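Local coordinates for protein CDA peptide synthetase I (Streptomyces coelicolor, PDB 5DU9) that forms a condensation domain of a nonribosomal peptide synthetase, a fold of the CoA-acyltransferase clan with a pocket that holds a small ligand, at residues A[312-320]-A[330-338]; A[287-295]-A[359-367]. The protein carries 1 engineered substitution. All coordinates share one frame; numbering follows the deposited sequence.

Contact 1: residues A[312-320]-A[330-338]; sequences RLPLRLAVR and ETVSEAMSG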
loop_
_atom_site.group_PDB
_atom_site.type_symbol
_atom_site.label_atom_id
_atom_site.label_comp_id
_atom_site.label_asym_id
_atom_site.label_seq_id
_atom_site.Cartn_x
_atom_site.Cartn_y
_atom_site.Cartn_z
ATOM N N ARG A 312 -6.068 -2.803 8.138
ATOM C CA ARG A 312 -5.138 -3.924 8.238
ATOM C C ARG A 312 -5.620 -4.873 9.317
ATOM O O ARG A 312 -5.848 -4.458 10.448
ATOM C CB ARG A 312 -3.730 -3.433 8.547
ATOM C CG ARG A 312 -2.737 -4.552 8.810
ATOM C CD ARG A 312 -1.309 -4.067 8.652
ATOM N NE ARG A 312 -1.066 -2.845 9.409
ATOM C CZ ARG A 312 0.021 -2.092 9.287
ATOM N NH1 ARG A 312 0.981 -2.431 8.433
ATOM N NH2 ARG A 312 0.150 -0.992 10.016
ATOM N N LEU A 313 -5.775 -6.146 8.963
ATOM C CA LEU A 313 -6.318 -7.124 9.895
ATOM C C LEU A 313 -5.425 -8.350 10.012
ATOM O O LEU A 313 -4.743 -8.717 9.058
ATOM C CB LEU A 313 -7.724 -7.535 9.470
ATOM C CG LEU A 313 -8.774 -6.460 9.742
ATOM C CD1 LEU A 313 -10.041 -6.742 8.956
ATOM C CD2 LEU A 313 -9.078 -6.351 11.228
ATOM N N PRO A 314 -5.429 -8.977 11.194
ATOM C CA PRO A 314 -4.558 -10.123 11.459
ATOM C C PRO A 314 -5.142 -11.423 10.935
ATOM O O PRO A 314 -6.299 -11.740 11.211
ATOM C CB PRO A 314 -4.474 -10.140 12.979
ATOM C CG PRO A 314 -5.815 -9.652 13.408
ATOM C CD PRO A 314 -6.226 -8.622 12.384
ATOM N N LEU A 315 -4.336 -12.158 10.182
ATOM C CA LEU A 315 -4.720 -13.456 9.660
ATOM C C LEU A 315 -3.979 -14.524 10.444
ATOM O O LEU A 315 -2.757 -14.654 10.341
ATOM C CB LEU A 315 -4.400 -13.544 8.167
ATOM C CG LEU A 315 -5.017 -14.705 7.390
ATOM C CD1 LEU A 315 -6.516 -14.511 7.229
ATOM C CD2 LEU A 315 -4.346 -14.830 6.040
ATOM N N ARG A 316 -4.718 -15.271 11.254
ATOM C CA ARG A 316 -4.124 -16.290 12.094
ATOM C C ARG A 316 -4.268 -17.651 11.442
ATOM O O ARG A 316 -5.367 -18.049 11.045
ATOM C CB ARG A 316 -4.770 -16.285 13.467
ATOM C CG ARG A 316 -3.989 -17.065 14.468
ATOM C CD ARG A 316 -4.509 -16.800 15.853
ATOM N NE ARG A 316 -3.537 -17.182 16.858
ATOM C CZ ARG A 316 -3.684 -16.950 18.152
ATOM N NH1 ARG A 316 -4.775 -16.335 18.599
ATOM N NH2 ARG A 316 -2.739 -17.333 18.997
ATOM N N LEU A 317 -3.144 -18.351 11.339
ATOM C CA LEU A 317 -3.048 -19.585 10.571
ATOM C C LEU A 317 -2.326 -20.646 11.385
ATOM O O LEU A 317 -1.235 -20.399 11.894
ATOM C CB LEU A 317 -2.297 -19.341 9.258
ATOM C CG LEU A 317 -2.774 -18.142 8.438
ATOM C CD1 LEU A 317 -1.726 -17.697 7.434
ATOM C CD2 LEU A 317 -4.074 -18.485 7.737
ATOM N N ALA A 318 -2.936 -21.820 11.510
ATOM C CA ALA A 318 -2.275 -22.954 12.131
ATOM C C ALA A 318 -1.682 -23.835 11.043
ATOM O O ALA A 318 -2.382 -24.234 10.117
ATOM C CB ALA A 318 -3.247 -23.744 12.996
ATOM N N VAL A 319 -0.383 -24.107 11.146
ATOM C CA VAL A 319 0.295 -25.008 10.225
ATOM C C VAL A 319 0.735 -26.230 11.017
ATOM O O VAL A 319 1.706 -26.188 11.775
ATOM C CB VAL A 319 1.502 -24.337 9.534
ATOM C CG1 VAL A 319 2.131 -25.282 8.526
ATOM C CG2 VAL A 319 1.074 -23.048 8.848
ATOM N N ARG A 320 -0.009 -27.317 10.851
ATOM C CA ARG A 320 0.213 -28.523 11.627
ATOM C C ARG A 320 1.233 -29.425 10.947
ATOM O O ARG A 320 1.470 -29.301 9.745
ATOM C CB ARG A 320 -1.109 -29.269 11.832
ATOM C CG ARG A 320 -2.034 -28.609 12.844
ATOM C CD ARG A 320 -3.403 -29.271 12.858
ATOM N NE ARG A 320 -4.244 -28.790 13.953
ATOM C CZ ARG A 320 -5.014 -27.707 13.897
ATOM N NH1 ARG A 320 -5.060 -26.963 12.800
ATOM N NH2 ARG A 320 -5.741 -27.363 14.952
ATOM N N GLU A 330 -5.505 -23.899 1.679
ATOM C CA GLU A 330 -6.879 -24.070 2.160
ATOM C C GLU A 330 -7.081 -23.395 3.517
ATOM O O GLU A 330 -8.124 -22.786 3.773
ATOM C CB GLU A 330 -7.231 -25.553 2.255
ATOM C CG GLU A 330 -7.343 -26.245 0.911
ATOM C CD GLU A 330 -7.515 -27.749 1.036
ATOM O OE1 GLU A 330 -7.650 -28.246 2.173
ATOM O OE2 GLU A 330 -7.513 -28.435 -0.008
ATOM N N THR A 331 -6.084 -23.514 4.387
ATOM C CA THR A 331 -6.133 -22.887 5.702
ATOM C C THR A 331 -6.229 -21.372 5.550
ATOM O O THR A 331 -7.003 -20.710 6.246
ATOM C CB THR A 331 -4.899 -23.274 6.538
ATOM O OG1 THR A 331 -4.913 -24.688 6.750
ATOM C CG2 THR A 331 -4.890 -22.561 7.890
ATOM N N VAL A 332 -5.450 -20.831 4.623
ATOM C CA VAL A 332 -5.482 -19.399 4.336
ATOM C C VAL A 332 -6.859 -18.984 3.824
ATOM O O VAL A 332 -7.412 -17.977 4.253
ATOM C CB VAL A 332 -4.398 -19.016 3.303
ATOM C CG1 VAL A 332 -4.631 -17.620 2.729
ATOM C CG2 VAL A 332 -3.021 -19.101 3.937
ATOM N N SER A 333 -7.411 -19.772 2.909
ATOM C CA SER A 333 -8.724 -19.473 2.349
ATOM C C SER A 333 -9.813 -19.448 3.426
ATOM O O SER A 333 -10.681 -18.571 3.414
ATOM C CB SER A 333 -9.080 -20.492 1.265
ATOM O OG SER A 333 -8.274 -20.312 0.113
ATOM N N GLU A 334 -9.763 -20.400 4.355
ATOM C CA GLU A 334 -10.745 -20.474 5.435
ATOM C C GLU A 334 -10.635 -19.264 6.357
ATOM O O GLU A 334 -11.643 -18.661 6.735
ATOM C CB GLU A 334 -10.567 -21.763 6.237
ATOM C CG GLU A 334 -11.524 -21.894 7.412
ATOM C CD GLU A 334 -11.480 -23.266 8.061
ATOM O OE1 GLU A 334 -12.040 -23.421 9.166
ATOM O OE2 GLU A 334 -10.886 -24.192 7.467
ATOM N N ALA A 335 -9.407 -18.902 6.712
ATOM C CA ALA A 335 -9.179 -17.765 7.590
ATOM C C ALA A 335 -9.567 -16.455 6.909
ATOM O O ALA A 335 -10.142 -15.572 7.544
ATOM C CB ALA A 335 -7.725 -17.723 8.032
ATOM N N MET A 336 -9.241 -16.325 5.625
ATOM C CA MET A 336 -9.568 -15.109 4.881
ATOM C C MET A 336 -11.078 -14.935 4.740
ATOM O O MET A 336 -11.582 -13.814 4.747
ATOM C CB MET A 336 -8.916 -15.128 3.500
ATOM C CG MET A 336 -7.448 -14.752 3.512
ATOM S SD MET A 336 -7.163 -13.025 3.962
ATOM C CE MET A 336 -7.835 -12.168 2.544
ATOM N N SER A 337 -11.806 -16.037 4.615
ATOM C CA SER A 337 -13.262 -15.946 4.532
ATOM C C SER A 337 -13.814 -15.225 5.759
ATOM O O SER A 337 -14.682 -14.357 5.643
ATOM C CB SER A 337 -13.887 -17.332 4.395
ATOM O OG SER A 337 -13.563 -17.904 3.139
ATOM N N GLY A 338 -13.287 -15.565 6.931
ATOM C CA GLY A 338 -13.724 -14.941 8.165
ATOM C C GLY A 338 -13.267 -13.499 8.271
ATOM O O GLY A 338 -14.003 -12.632 8.734
HETATM O O HOH W 1 -2.413 -25.046 7.428
#

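Contact 2: residues A[287-295]-A[359-367]; sequences DVVVSVPVT and VSGPTVNVM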
loop_
_atom_site.group_PDB
_atom_site.type_symbol
_atom_site.label_atom_id
_atom_site.label_comp_id
_atom_site.label_asym_id
_atom_site.label_seq_id
_atom_site.Cartn_x
_atom_site.Cartn_y
_atom_site.Cartn_z
ATOM N N ASP A 287 1.345 -21.839 15.247
ATOM C CA ASP A 287 0.426 -20.766 14.918
ATOM C C ASP A 287 1.194 -19.554 14.425
ATOM O O ASP A 287 2.040 -19.008 15.131
ATOM C CB ASP A 287 -0.444 -20.406 16.121
ATOM C CG ASP A 287 -1.759 -21.167 16.133
ATOM O OD1 ASP A 287 -2.772 -20.616 15.651
ATOM O OD2 ASP A 287 -1.779 -22.321 16.613
ATOM N N VAL A 288 0.897 -19.157 13.194
ATOM C CA VAL A 288 1.554 -18.020 12.575
ATOM C C VAL A 288 0.540 -16.915 12.332
ATOM O O VAL A 288 -0.634 -17.174 12.047
ATOM C CB VAL A 288 2.244 -18.410 11.251
ATOM C CG1 VAL A 288 3.343 -19.433 11.515
ATOM C CG2 VAL A 288 1.238 -18.955 10.253
ATOM N N VAL A 289 1.002 -15.680 12.471
ATOM C CA VAL A 289 0.187 -14.512 12.178
ATOM C C VAL A 289 0.828 -13.719 11.053
ATOM O O VAL A 289 2.034 -13.462 11.074
ATOM C CB VAL A 289 0.023 -13.611 13.415
ATOM C CG1 VAL A 289 -0.855 -12.409 13.097
ATOM C CG2 VAL A 289 -0.566 -14.406 14.568
ATOM N N VAL A 290 0.021 -13.369 10.060
ATOM C CA VAL A 290 0.409 -12.362 9.090
ATOM C C VAL A 290 -0.672 -11.299 9.095
ATOM O O VAL A 290 -1.806 -11.564 9.489
ATOM C CB VAL A 290 0.598 -12.945 7.680
ATOM C CG1 VAL A 290 1.696 -14.008 7.696
ATOM C CG2 VAL A 290 -0.694 -13.522 7.149
ATOM N N SER A 291 -0.314 -10.091 8.682
ATOM C CA SER A 291 -1.274 -9.000 8.602
ATOM C C SER A 291 -1.607 -8.728 7.149
ATOM O O SER A 291 -0.723 -8.710 6.289
ATOM C CB SER A 291 -0.727 -7.740 9.279
ATOM O OG SER A 291 -0.487 -7.958 10.665
ATOM N N VAL A 292 -2.893 -8.524 6.884
ATOM C CA VAL A 292 -3.392 -8.365 5.535
ATOM C C VAL A 292 -4.104 -7.022 5.392
ATOM O O VAL A 292 -4.997 -6.709 6.172
ATOM C CB VAL A 292 -4.361 -9.516 5.174
ATOM C CG1 VAL A 292 -4.896 -9.350 3.766
ATOM C CG2 VAL A 292 -3.658 -10.858 5.322
ATOM N N PRO A 293 -3.701 -6.211 4.403
ATOM C CA PRO A 293 -4.485 -5.001 4.138
ATOM C C PRO A 293 -5.751 -5.281 3.329
ATOM O O PRO A 293 -5.759 -6.163 2.470
ATOM C CB PRO A 293 -3.519 -4.113 3.344
ATOM C CG PRO A 293 -2.466 -5.022 2.804
ATOM C CD PRO A 293 -2.580 -6.368 3.459
ATOM N N VAL A 294 -6.816 -4.544 3.634
ATOM C CA VAL A 294 -8.002 -4.502 2.793
ATOM C C VAL A 294 -8.294 -3.033 2.505
ATOM O O VAL A 294 -7.839 -2.162 3.236
ATOM C CB VAL A 294 -9.213 -5.198 3.458
ATOM C CG1 VAL A 294 -8.903 -6.675 3.680
ATOM C CG2 VAL A 294 -9.582 -4.526 4.774
ATOM N N THR A 295 -9.023 -2.744 1.436
ATOM C CA THR A 295 -9.148 -1.357 1.000
ATOM C C THR A 295 -10.023 -0.513 1.917
ATOM O O THR A 295 -9.867 0.703 1.972
ATOM C CB THR A 295 -9.726 -1.251 -0.416
ATOM O OG1 THR A 295 -11.076 -1.729 -0.432
ATOM C CG2 THR A 295 -8.880 -2.044 -1.402
ATOM N N VAL A 359 -1.976 -7.279 17.969
ATOM C CA VAL A 359 -1.707 -8.517 17.252
ATOM C C VAL A 359 -1.382 -8.212 15.799
ATOM O O VAL A 359 -2.068 -7.435 15.132
ATOM C CB VAL A 359 -2.898 -9.496 17.343
ATOM C CG1 VAL A 359 -2.997 -10.068 18.754
ATOM C CG2 VAL A 359 -4.201 -8.814 16.939
ATOM N N SER A 360 -0.311 -8.826 15.316
ATOM C CA SER A 360 0.162 -8.578 13.966
ATOM C C SER A 360 1.260 -9.551 13.594
ATOM O O SER A 360 1.857 -10.199 14.454
ATOM C CB SER A 360 0.694 -7.149 13.832
ATOM O OG SER A 360 1.832 -6.965 14.650
ATOM N N GLY A 361 1.508 -9.643 12.296
ATOM C CA GLY A 361 2.672 -10.326 11.773
ATOM C C GLY A 361 3.200 -9.466 10.650
ATOM O O GLY A 361 2.779 -8.315 10.512
ATOM N N PRO A 362 4.111 -10.011 9.837
ATOM C CA PRO A 362 4.514 -9.236 8.661
ATOM C C PRO A 362 3.297 -8.857 7.835
ATOM O O PRO A 362 2.396 -9.675 7.682
ATOM C CB PRO A 362 5.432 -10.194 7.896
ATOM C CG PRO A 362 5.096 -11.554 8.417
ATOM C CD PRO A 362 4.717 -11.351 9.850
ATOM N N THR A 363 3.250 -7.630 7.335
ATOM C CA THR A 363 2.171 -7.236 6.448
ATOM C C THR A 363 2.437 -7.816 5.071
ATOM O O THR A 363 3.496 -7.578 4.493
ATOM C CB THR A 363 2.027 -5.708 6.353
ATOM O OG1 THR A 363 1.733 -5.172 7.650
ATOM C CG2 THR A 363 0.904 -5.331 5.388
ATOM N N VAL A 364 1.485 -8.593 4.562
ATOM C CA VAL A 364 1.589 -9.170 3.228
ATOM C C VAL A 364 0.622 -8.437 2.312
ATOM O O VAL A 364 -0.590 -8.644 2.370
ATOM C CB VAL A 364 1.285 -10.677 3.228
ATOM C CG1 VAL A 364 1.457 -11.258 1.822
ATOM C CG2 VAL A 364 2.193 -11.388 4.215
ATOM N N ASN A 365 1.187 -7.577 1.470
ATOM C CA ASN A 365 0.430 -6.681 0.615
ATOM C C ASN A 365 0.639 -7.041 -0.849
ATOM O O ASN A 365 1.579 -6.560 -1.485
ATOM C CB ASN A 365 0.860 -5.234 0.885
ATOM C CG ASN A 365 0.089 -4.222 0.065
ATOM O OD1 ASN A 365 -0.882 -4.555 -0.610
ATOM N ND2 ASN A 365 0.518 -2.966 0.134
ATOM N N VAL A 366 -0.227 -7.909 -1.364
ATOM C CA VAL A 366 -0.218 -8.261 -2.774
ATOM C C VAL A 366 -1.106 -7.241 -3.457
ATOM O O VAL A 366 -2.332 -7.320 -3.376
ATOM C CB VAL A 366 -0.723 -9.690 -3.020
ATOM C CG1 VAL A 366 -0.608 -10.045 -4.502
ATOM C CG2 VAL A 366 0.056 -10.685 -2.175
ATOM N N MET A 367 -0.491 -6.261 -4.108
ATOM C CA MET A 367 -1.261 -5.161 -4.668
ATOM C C MET A 367 -2.135 -5.656 -5.811
ATOM O O MET A 367 -1.730 -6.528 -6.585
ATOM C CB MET A 367 -0.346 -4.033 -5.139
ATOM C CG MET A 367 0.300 -3.276 -3.990
ATOM S SD MET A 367 1.029 -1.703 -4.484
ATOM C CE MET A 367 -0.438 -0.704 -4.729
HETATM O O HOH W 2 -2.509 -7.179 12.322
#

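Contact 1: residues A[312-320]-A[330-338]
Leu315 is the first residue of strand 312-318 to reach helix 330-338, and it meets the helix with both methyl branches. Its CG lies anti to the backbone N (chi1 -167°), which places Leu315 CD1 3.5 Å from Ala335 CB, while the side chain of Met336 passes across it at about a right angle. Met336 is bent at its second and third torsions, so its sulfur folds back against the leucine, with SD 3.6 Å from Leu315 CD1. The side chain of Arg316 leaves from the far face of the strand toward a salt bridge with Asp223; Arg316 O lies 3.8 Å from Ala335 CB. Leu317 then repeats the inward step. Its CD2 rests 3.7 Å from Ala335 CB, and its CD1 lies 4.0 Å from Val332 CG2. Ala335 thus sits between the two leucines. At the end of the strand the contact turns polar: one water donates to Ala318 O at 2.8 Å and is hydrogen-bonded to Thr331 OG1 at 2.6 Å. That hydroxyl is also hydrogen-bonded to Arg327 O one helical turn earlier, while Thr331 CG2 packs near Ala318 O. Helix 267-283 also packs on these leucines, Ile272 on Leu315 and Ala276 on Leu317. The segments run roughly antiparallel, at 144° with axes 8.3 Å apart, and direct contacts between them are essentially apolar. This is alpha/beta layer packing, a helix laid along a two-stranded antiparallel sheet of the condensation domain.

Contact 2: residues A[287-295]-A[359-367]
Ser291 OG receives the backbone N-H of Gly361 at 3.1 Å, in a nearly straight bond (165° at the hydrogen), and is also 2.7 Å from a water that donates to Val359 O. With OG beside its own backbone N (chi1 -62°), the hydroxyl reaches over the chain just ahead of strand 363-366. The same serine uses its main chain in two further bonds: its N gives to Pro362 O at 2.9 Å from well above the carbonyl plane, and its O takes Val364 N at 2.8 Å, almost in line with the C=O bond. These make a single parallel bridge between Ser291 and Thr363. Before it, Gly361 CA comes within 3.3 Å of Val289 O in a CA-H...O contact; with no side chain in the way, the glycine lets the two backbones come this close. Val289 CG1 lies against the Ser360 carbonyl carbon, and Val290 meets Val364 CG2. Beyond the bridge the strands diverge, the proline ring of Pro293 crossing the Asn365 side chain at about a right angle, with Pro293 CG 3.8 Å from Asn365 OD1. Thr363 OG1 is hydrogen-bonded to NH1 of Arg312, a residue of the ligand pocket, and the side chain of Pro293 lies about 5 Å from the bound (2S)-2-amino-N-butyl-propanamide. One buried serine, joined through backbone and hydroxyl alike, therefore fixes a short strand junction beside the pocket.

In the fold
Following the chain, strand 287-294 comes first and leads through helix 300-303 into strand 311-318, its antiparallel partner in a two-stranded sheet. Helix 325-341 then folds back onto this second strand, closing contact 1 over nine residues. Helix 347-354 follows before the chain returns to strand 287-294 at residues 359-367, closing contact 2 over a 63-residue loop that contains the whole of contact 1. The centres lie 10 Å apart, joined by backbone bonds between the two strands, such as Leu315 N to Val290 O. Strand 363-366 also pairs with strand 393-398, so contact 2 ties the helix-backed pair to the four-stranded sheet.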